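Local coordinates for penicillin-binding protein 1A (PDB 5CXW) that builds cross-linked peptidoglycan for the mycobacterial cell wall, polymerising glycan strands and, through the penicillin-sensitive transpeptidase domain modelled here, cross-linking their peptides, at residues N84-F88 and A89-L93; G5-E8 and R9-R13. All coordinates share one frame; numbering follows the deposited sequence.

Interaction 1 of 2, residues N84-F88 and A89-L93; sequences NGFDF and AQAGL
A type I beta turn runs from Asp87 to Gln90, closed by the hydrogen bond from Gln90 N to Asp87 O (3.1 Å), with the N-H reaching the oxygen from well above the carbonyl plane. An Asx turn shares its start: Asp87 OD1 accepts from Ala89 N at 2.9 Å, met nearly along its C-O axis. Aspartate suits this place because, with CG turned from its own backbone N (chi1 -175°) and left beside the carbonyl carbon, its short carboxylate reaches forward to Ala89 and Gln90. Its other oxygen, OD2, lies 3.5 Å from Gln90 CG. The Asp87 carboxylate and Gln90 amide planes stand 76° apart, yet OD2 and NE2 both bond Tyr77 OH, and Gln90 OE1 bonds Arg210. Ala89 is small enough for its CB to sit 3.2 Å from Asp87 OD1 while packing on Val65 of the transpeptidase domain's central sheet. Phe86 turns an edge to Phe88, its CD2 3.4 Å above the Phe88 ring centre, while Trp320 meets Phe88 nearly parallel. Ala91 CB fills in at the Phe86 ring edge, 3.8 Å from CE2. One water links the turn to what follows, donating to Phe88 O (2.8 Å) and Ala91 O (2.7 Å).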
ATOM      1  N   ASN A  84       0.086  23.684   5.533  1.00 52.05           N
ATOM      2  CA  ASN A  84      -0.051  23.871   6.980  1.00 53.20           C
ATOM      3  C   ASN A  84      -1.177  23.021   7.608  1.00 49.96           C
ATOM      4  O   ASN A  84      -1.581  23.269   8.754  1.00 53.71           O
ATOM      5  CB  ASN A  84      -0.345  25.361   7.257  1.00 55.43           C
ATOM      6  CG  ASN A  84       0.911  26.219   7.274  1.00 60.35           C
ATOM      7  OD1 ASN A  84       1.302  26.814   6.257  1.00 62.34           O
ATOM      8  ND2 ASN A  84       1.545  26.303   8.445  1.00 62.86           N
ATOM      9  N   GLY A  85      -1.701  22.051   6.869  1.00 44.02           N
ATOM     10  CA  GLY A  85      -2.813  21.271   7.318  1.00 39.99           C
ATOM     11  C   GLY A  85      -2.361  19.810   7.492  1.00 35.45           C
ATOM     12  O   GLY A  85      -1.192  19.473   7.625  1.00 34.25           O
ATOM     13  N   PHE A  86      -3.347  18.954   7.529  1.00 32.22           N
ATOM     14  CA  PHE A  86      -3.172  17.582   7.963  1.00 29.40           C
ATOM     15  C   PHE A  86      -2.565  16.816   6.817  1.00 26.13           C
ATOM     16  O   PHE A  86      -2.839  17.145   5.663  1.00 25.38           O
ATOM     17  CB  PHE A  86      -4.535  17.083   8.302  1.00 29.61           C
ATOM     18  CG  PHE A  86      -4.546  15.763   8.959  1.00 29.71           C
ATOM     19  CD1 PHE A  86      -4.303  15.637  10.324  1.00 30.91           C
ATOM     20  CD2 PHE A  86      -4.827  14.641   8.228  1.00 28.81           C
ATOM     21  CE1 PHE A  86      -4.309  14.384  10.931  1.00 30.34           C
ATOM     22  CE2 PHE A  86      -4.875  13.397   8.834  1.00 28.54           C
ATOM     23  CZ  PHE A  86      -4.597  13.261  10.178  1.00 29.20           C
ATOM     24  N   ASP A  87      -1.670  15.874   7.132  1.00 23.78           N
ATOM     25  CA  ASP A  87      -1.007  15.045   6.118  1.00 21.65           C
ATOM     26  C   ASP A  87      -1.692  13.663   6.126  1.00 20.04           C
ATOM     27  O   ASP A  87      -1.434  12.813   6.983  1.00 18.61           O
ATOM     28  CB  ASP A  87       0.495  14.920   6.374  1.00 20.94           C
ATOM     29  CG  ASP A  87       1.246  14.153   5.239  1.00 20.40           C
ATOM     30  OD1 ASP A  87       0.600  13.383   4.473  1.00 19.17           O
ATOM     31  OD2 ASP A  87       2.498  14.228   5.201  1.00 19.64           O
ATOM     32  N   PHE A  88      -2.584  13.454   5.173  1.00 20.19           N
ATOM     33  CA  PHE A  88      -3.304  12.154   5.058  1.00 19.70           C
ATOM     34  C   PHE A  88      -2.468  10.960   4.613  1.00 18.09           C
ATOM     35  O   PHE A  88      -2.953   9.823   4.742  1.00 17.31           O
ATOM     36  CB  PHE A  88      -4.527  12.228   4.176  1.00 21.29           C
ATOM     37  CG  PHE A  88      -5.710  12.768   4.906  1.00 24.89           C
ATOM     38  CD1 PHE A  88      -6.396  11.941   5.774  1.00 27.11           C
ATOM     39  CD2 PHE A  88      -5.986  14.105   4.856  1.00 28.43           C
ATOM     40  CE1 PHE A  88      -7.474  12.442   6.522  1.00 29.38           C
ATOM     41  CE2 PHE A  88      -7.063  14.622   5.595  1.00 31.03           C
ATOM     42  CZ  PHE A  88      -7.790  13.766   6.404  1.00 29.58           C
ATOM     43  N   ALA A  89      -1.256  11.208   4.105  1.00 16.99           N
ATOM     44  CA  ALA A  89      -0.311  10.150   3.802  1.00 15.82           C
ATOM     45  C   ALA A  89       0.383   9.587   5.046  1.00 15.58           C
ATOM     46  O   ALA A  89       1.052   8.551   4.949  1.00 15.33           O
ATOM     47  CB  ALA A  89       0.760  10.620   2.794  1.00 15.73           C
ATOM     48  N   GLN A  90       0.236  10.276   6.160  1.00 15.82           N
ATOM     49  CA  GLN A  90       0.779   9.904   7.441  1.00 16.42           C
ATOM     50  C   GLN A  90      -0.261   9.464   8.451  1.00 16.34           C
ATOM     51  O   GLN A  90       0.122   8.970   9.538  1.00 16.94           O
ATOM     52  CB  GLN A  90       1.568  11.075   8.038  1.00 17.58           C
ATOM     53  CG  GLN A  90       2.801  11.451   7.227  1.00 17.59           C
ATOM     54  CD  GLN A  90       3.912  10.411   7.279  1.00 17.13           C
ATOM     55  OE1 GLN A  90       4.088   9.706   8.289  1.00 17.98           O
ATOM     56  NE2 GLN A  90       4.668  10.291   6.199  1.00 17.08           N
ATOM     57  N   ALA A  91      -1.539   9.586   8.099  1.00 16.15           N
ATOM     58  CA  ALA A  91      -2.629   9.247   9.007  1.00 16.28           C
ATOM     59  C   ALA A  91      -2.732   7.766   9.234  1.00 15.14           C
ATOM     60  O   ALA A  91      -2.479   6.963   8.313  1.00 14.78           O
ATOM     61  CB  ALA A  91      -3.947   9.784   8.443  1.00 17.18           C
ATOM     62  N   GLY A  92      -3.070   7.338  10.446  1.00 14.77           N
ATOM     63  CA  GLY A  92      -3.357   5.885  10.628  1.00 14.06           C
ATOM     64  C   GLY A  92      -4.723   5.521  10.071  1.00 13.87           C
ATOM     65  O   GLY A  92      -5.764   6.087  10.510  1.00 14.30           O
ATOM     66  N   LEU A  93      -4.747   4.656   9.072  1.00 13.29           N
ATOM     67  CA  LEU A  93      -5.929   4.337   8.335  1.00 13.14           C
ATOM     68  C   LEU A  93      -6.167   2.833   8.252  1.00 12.70           C
ATOM     69  O   LEU A  93      -5.237   2.085   8.035  1.00 12.09           O
ATOM     70  CB  LEU A  93      -5.840   4.943   6.936  1.00 13.32           C
ATOM     71  CG  LEU A  93      -5.767   6.472   6.846  1.00 14.37           C
ATOM     72  CD1 LEU A  93      -5.413   6.945   5.428  1.00 14.93           C
ATOM     73  CD2 LEU A  93      -7.095   7.095   7.310  1.00 14.93           C
TER
HETATM   74  O   HOH W   1      -1.785   7.505   5.732  1.00 13.90           O

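Interaction 2 of 2, residues G5-E8 and R9-R13; sequences GLIE and RQVTR
Arg9 lies one turn beyond Gly5 on the alpha-helix 2-19, and its N donates to Gly5 O at 3.0 Å in the i to i+4 pattern that Gln10, Val11 and Thr12 repeat on Leu6, Ile7 and Glu8. Its side chain starts with CB 3.7 Å from both Gly5 O and Leu6 O. CG comes closer to the first, 3.5 Å from Gly5 O, and CD stays near that oxygen. The bend at chi3 (57°) then turns the chain to run alongside Leu6, both pointing the same way. NE and NH1 each stay 4.1 Å from Leu6 CD2, CZ lies nearer to it, and NH2 reaches 3.4 Å from that CD2, which covers one guanidinium face toward the rim. Arginine fits because its flat end can rest on a leucine methyl while NH2 donates to the carbonyls of Ala83 and Gly85. Ile7 and Val11 suit the buried side: their CG2 methyls meet at 4.2 Å, and the two residues pack toward strands 74-78 and 32-35 respectively. Glu8, on the exposed side, extends to a salt bridge with Lys1. Gln10 has CG beside its backbone N (chi1 -67°), near Leu6 O, and the bend at chi2 turns the amide. Its OE1 takes a weak bond from Arg13 NH1, and its NE2 donates to a water 3.1 Å away, which itself donates to Leu6 O at 2.8 Å.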
ATOM      1  N   GLY A   5       4.427  21.727   0.563  1.00 28.23           N
ATOM      2  CA  GLY A   5       4.589  21.983   2.011  1.00 27.69           C
ATOM      3  C   GLY A   5       4.657  20.709   2.880  1.00 24.45           C
ATOM      4  O   GLY A   5       5.386  20.646   3.880  1.00 23.57           O
ATOM      5  N   LEU A   6       3.824  19.730   2.543  1.00 23.04           N
ATOM      6  CA  LEU A   6       3.783  18.472   3.282  1.00 21.06           C
ATOM      7  C   LEU A   6       5.036  17.687   2.940  1.00 19.19           C
ATOM      8  O   LEU A   6       5.582  17.013   3.802  1.00 18.95           O
ATOM      9  CB  LEU A   6       2.495  17.664   2.966  1.00 21.39           C
ATOM     10  CG  LEU A   6       1.199  18.340   3.379  1.00 23.62           C
ATOM     11  CD1 LEU A   6       0.002  17.487   2.961  1.00 24.27           C
ATOM     12  CD2 LEU A   6       1.204  18.691   4.876  1.00 24.76           C
ATOM     13  N   ILE A   7       5.513  17.783   1.702  1.00 19.12           N
ATOM     14  CA  ILE A   7       6.778  17.142   1.344  1.00 18.70           C
ATOM     15  C   ILE A   7       7.888  17.796   2.177  1.00 19.99           C
ATOM     16  O   ILE A   7       8.743  17.125   2.744  1.00 18.71           O
ATOM     17  CB  ILE A   7       7.088  17.230  -0.127  1.00 19.32           C
ATOM     18  CG1 ILE A   7       6.096  16.385  -0.954  1.00 19.65           C
ATOM     19  CG2 ILE A   7       8.547  16.832  -0.384  1.00 19.96           C
ATOM     20  CD1 ILE A   7       6.103  16.625  -2.460  1.00 20.62           C
ATOM     21  N   GLU A   8       7.882  19.129   2.239  1.00 22.02           N
ATOM     22  CA  GLU A   8       8.947  19.840   2.995  1.00 23.94           C
ATOM     23  C   GLU A   8       8.991  19.415   4.453  1.00 22.68           C
ATOM     24  O   GLU A   8      10.064  19.273   5.045  1.00 21.45           O
ATOM     25  CB  GLU A   8       8.736  21.387   2.918  1.00 28.97           C
ATOM     26  CG  GLU A   8       8.989  21.968   1.533  1.00 34.28           C
ATOM     27  CD  GLU A   8       8.351  23.395   1.297  1.00 41.40           C
ATOM     28  OE1 GLU A   8       8.027  24.146   2.288  1.00 45.59           O
ATOM     29  OE2 GLU A   8       8.164  23.792   0.101  1.00 47.95           O
ATOM     30  N   ARG A   9       7.806  19.246   5.047  1.00 23.48           N
ATOM     31  CA  ARG A   9       7.708  18.807   6.419  1.00 24.65           C
ATOM     32  C   ARG A   9       8.369  17.439   6.614  1.00 21.80           C
ATOM     33  O   ARG A   9       9.033  17.198   7.609  1.00 22.42           O
ATOM     34  CB  ARG A   9       6.244  18.798   6.924  1.00 27.97           C
ATOM     35  CG  ARG A   9       5.780  20.187   7.376  1.00 34.10           C
ATOM     36  CD  ARG A   9       4.266  20.435   7.353  1.00 37.78           C
ATOM     37  NE  ARG A   9       3.455  19.495   8.146  1.00 40.65           N
ATOM     38  CZ  ARG A   9       2.115  19.557   8.282  1.00 44.89           C
ATOM     39  NH1 ARG A   9       1.461  18.641   9.012  1.00 46.34           N
ATOM     40  NH2 ARG A   9       1.399  20.517   7.687  1.00 46.75           N
ATOM     41  N   GLN A  10       8.187  16.545   5.659  1.00 19.91           N
ATOM     42  CA  GLN A  10       8.863  15.240   5.736  1.00 18.40           C
ATOM     43  C   GLN A  10      10.357  15.309   5.501  1.00 17.64           C
ATOM     44  O   GLN A  10      11.129  14.602   6.126  1.00 18.27           O
ATOM     45  CB  GLN A  10       8.238  14.252   4.761  1.00 17.90           C
ATOM     46  CG  GLN A  10       6.807  13.840   5.071  1.00 18.28           C
ATOM     47  CD  GLN A  10       6.726  13.266   6.458  1.00 19.37           C
ATOM     48  OE1 GLN A  10       7.470  12.385   6.803  1.00 19.64           O
ATOM     49  NE2 GLN A  10       5.866  13.828   7.279  1.00 20.56           N
ATOM     50  N   VAL A  11      10.790  16.193   4.623  1.00 17.48           N
ATOM     51  CA  VAL A  11      12.202  16.408   4.414  1.00 17.76           C
ATOM     52  C   VAL A  11      12.881  16.953   5.681  1.00 18.56           C
ATOM     53  O   VAL A  11      13.935  16.488   6.075  1.00 18.88           O
ATOM     54  CB  VAL A  11      12.446  17.356   3.195  1.00 18.07           C
ATOM     55  CG1 VAL A  11      13.934  17.774   3.087  1.00 19.37           C
ATOM     56  CG2 VAL A  11      12.031  16.713   1.895  1.00 18.17           C
ATOM     57  N   THR A  12      12.262  17.954   6.311  1.00 20.08           N
ATOM     58  CA  THR A  12      12.764  18.498   7.552  1.00 21.81           C
ATOM     59  C   THR A  12      12.889  17.453   8.632  1.00 21.80           C
ATOM     60  O   THR A  12      13.933  17.348   9.285  1.00 22.57           O
ATOM     61  CB  THR A  12      11.879  19.600   8.072  1.00 24.01           C
ATOM     62  OG1 THR A  12      11.875  20.650   7.115  1.00 24.84           O
ATOM     63  CG2 THR A  12      12.383  20.148   9.407  1.00 26.51           C
ATOM     64  N   ARG A  13      11.847  16.650   8.790  1.00 22.45           N
ATOM     65  CA  ARG A  13      11.846  15.594   9.779  1.00 24.42           C
ATOM     66  C   ARG A  13      13.028  14.666   9.533  1.00 22.24           C
ATOM     67  O   ARG A  13      13.735  14.294  10.456  1.00 22.87           O
ATOM     68  CB  ARG A  13      10.522  14.814   9.694  1.00 27.14           C
ATOM     69  CG  ARG A  13      10.168  13.908  10.864  1.00 32.91           C
ATOM     70  CD  ARG A  13       9.174  12.769  10.465  1.00 37.03           C
ATOM     71  NE  ARG A  13      10.021  11.654  10.083  1.00 41.75           N
ATOM     72  CZ  ARG A  13      10.486  11.352   8.855  1.00 42.85           C
ATOM     73  NH1 ARG A  13      10.114  11.964   7.688  1.00 40.76           N
ATOM     74  NH2 ARG A  13      11.355  10.348   8.791  1.00 45.70           N
TER
HETATM   75  O   HOH W   2       4.140  16.055   6.063  1.00 19.14           O

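In the fold
Both contacts are local and partly buried, on the same side of the chain's centre, with their own centres about 12 Å apart and away from the bound penicillin. Interaction 1 shapes the loop between strands 74-78 and 93-94 by turn bonds, one of them to a side-chain acceptor, and by aromatic packing against the central sheet; interaction 2 is regular helix, farther from the chain's centre and with charged side chains at its surface. They meet directly: the guanidinium end of Arg9 reaches the start of segment 84-88, Leu6 packs against Asp87, and Gln10 lies against Asp87 and Gln90. Tyr77 of strand 74-78 links them further, bonding the side-chain ends of Asp87 and Gln90 and touching Ile7 and Gln10 of the helix.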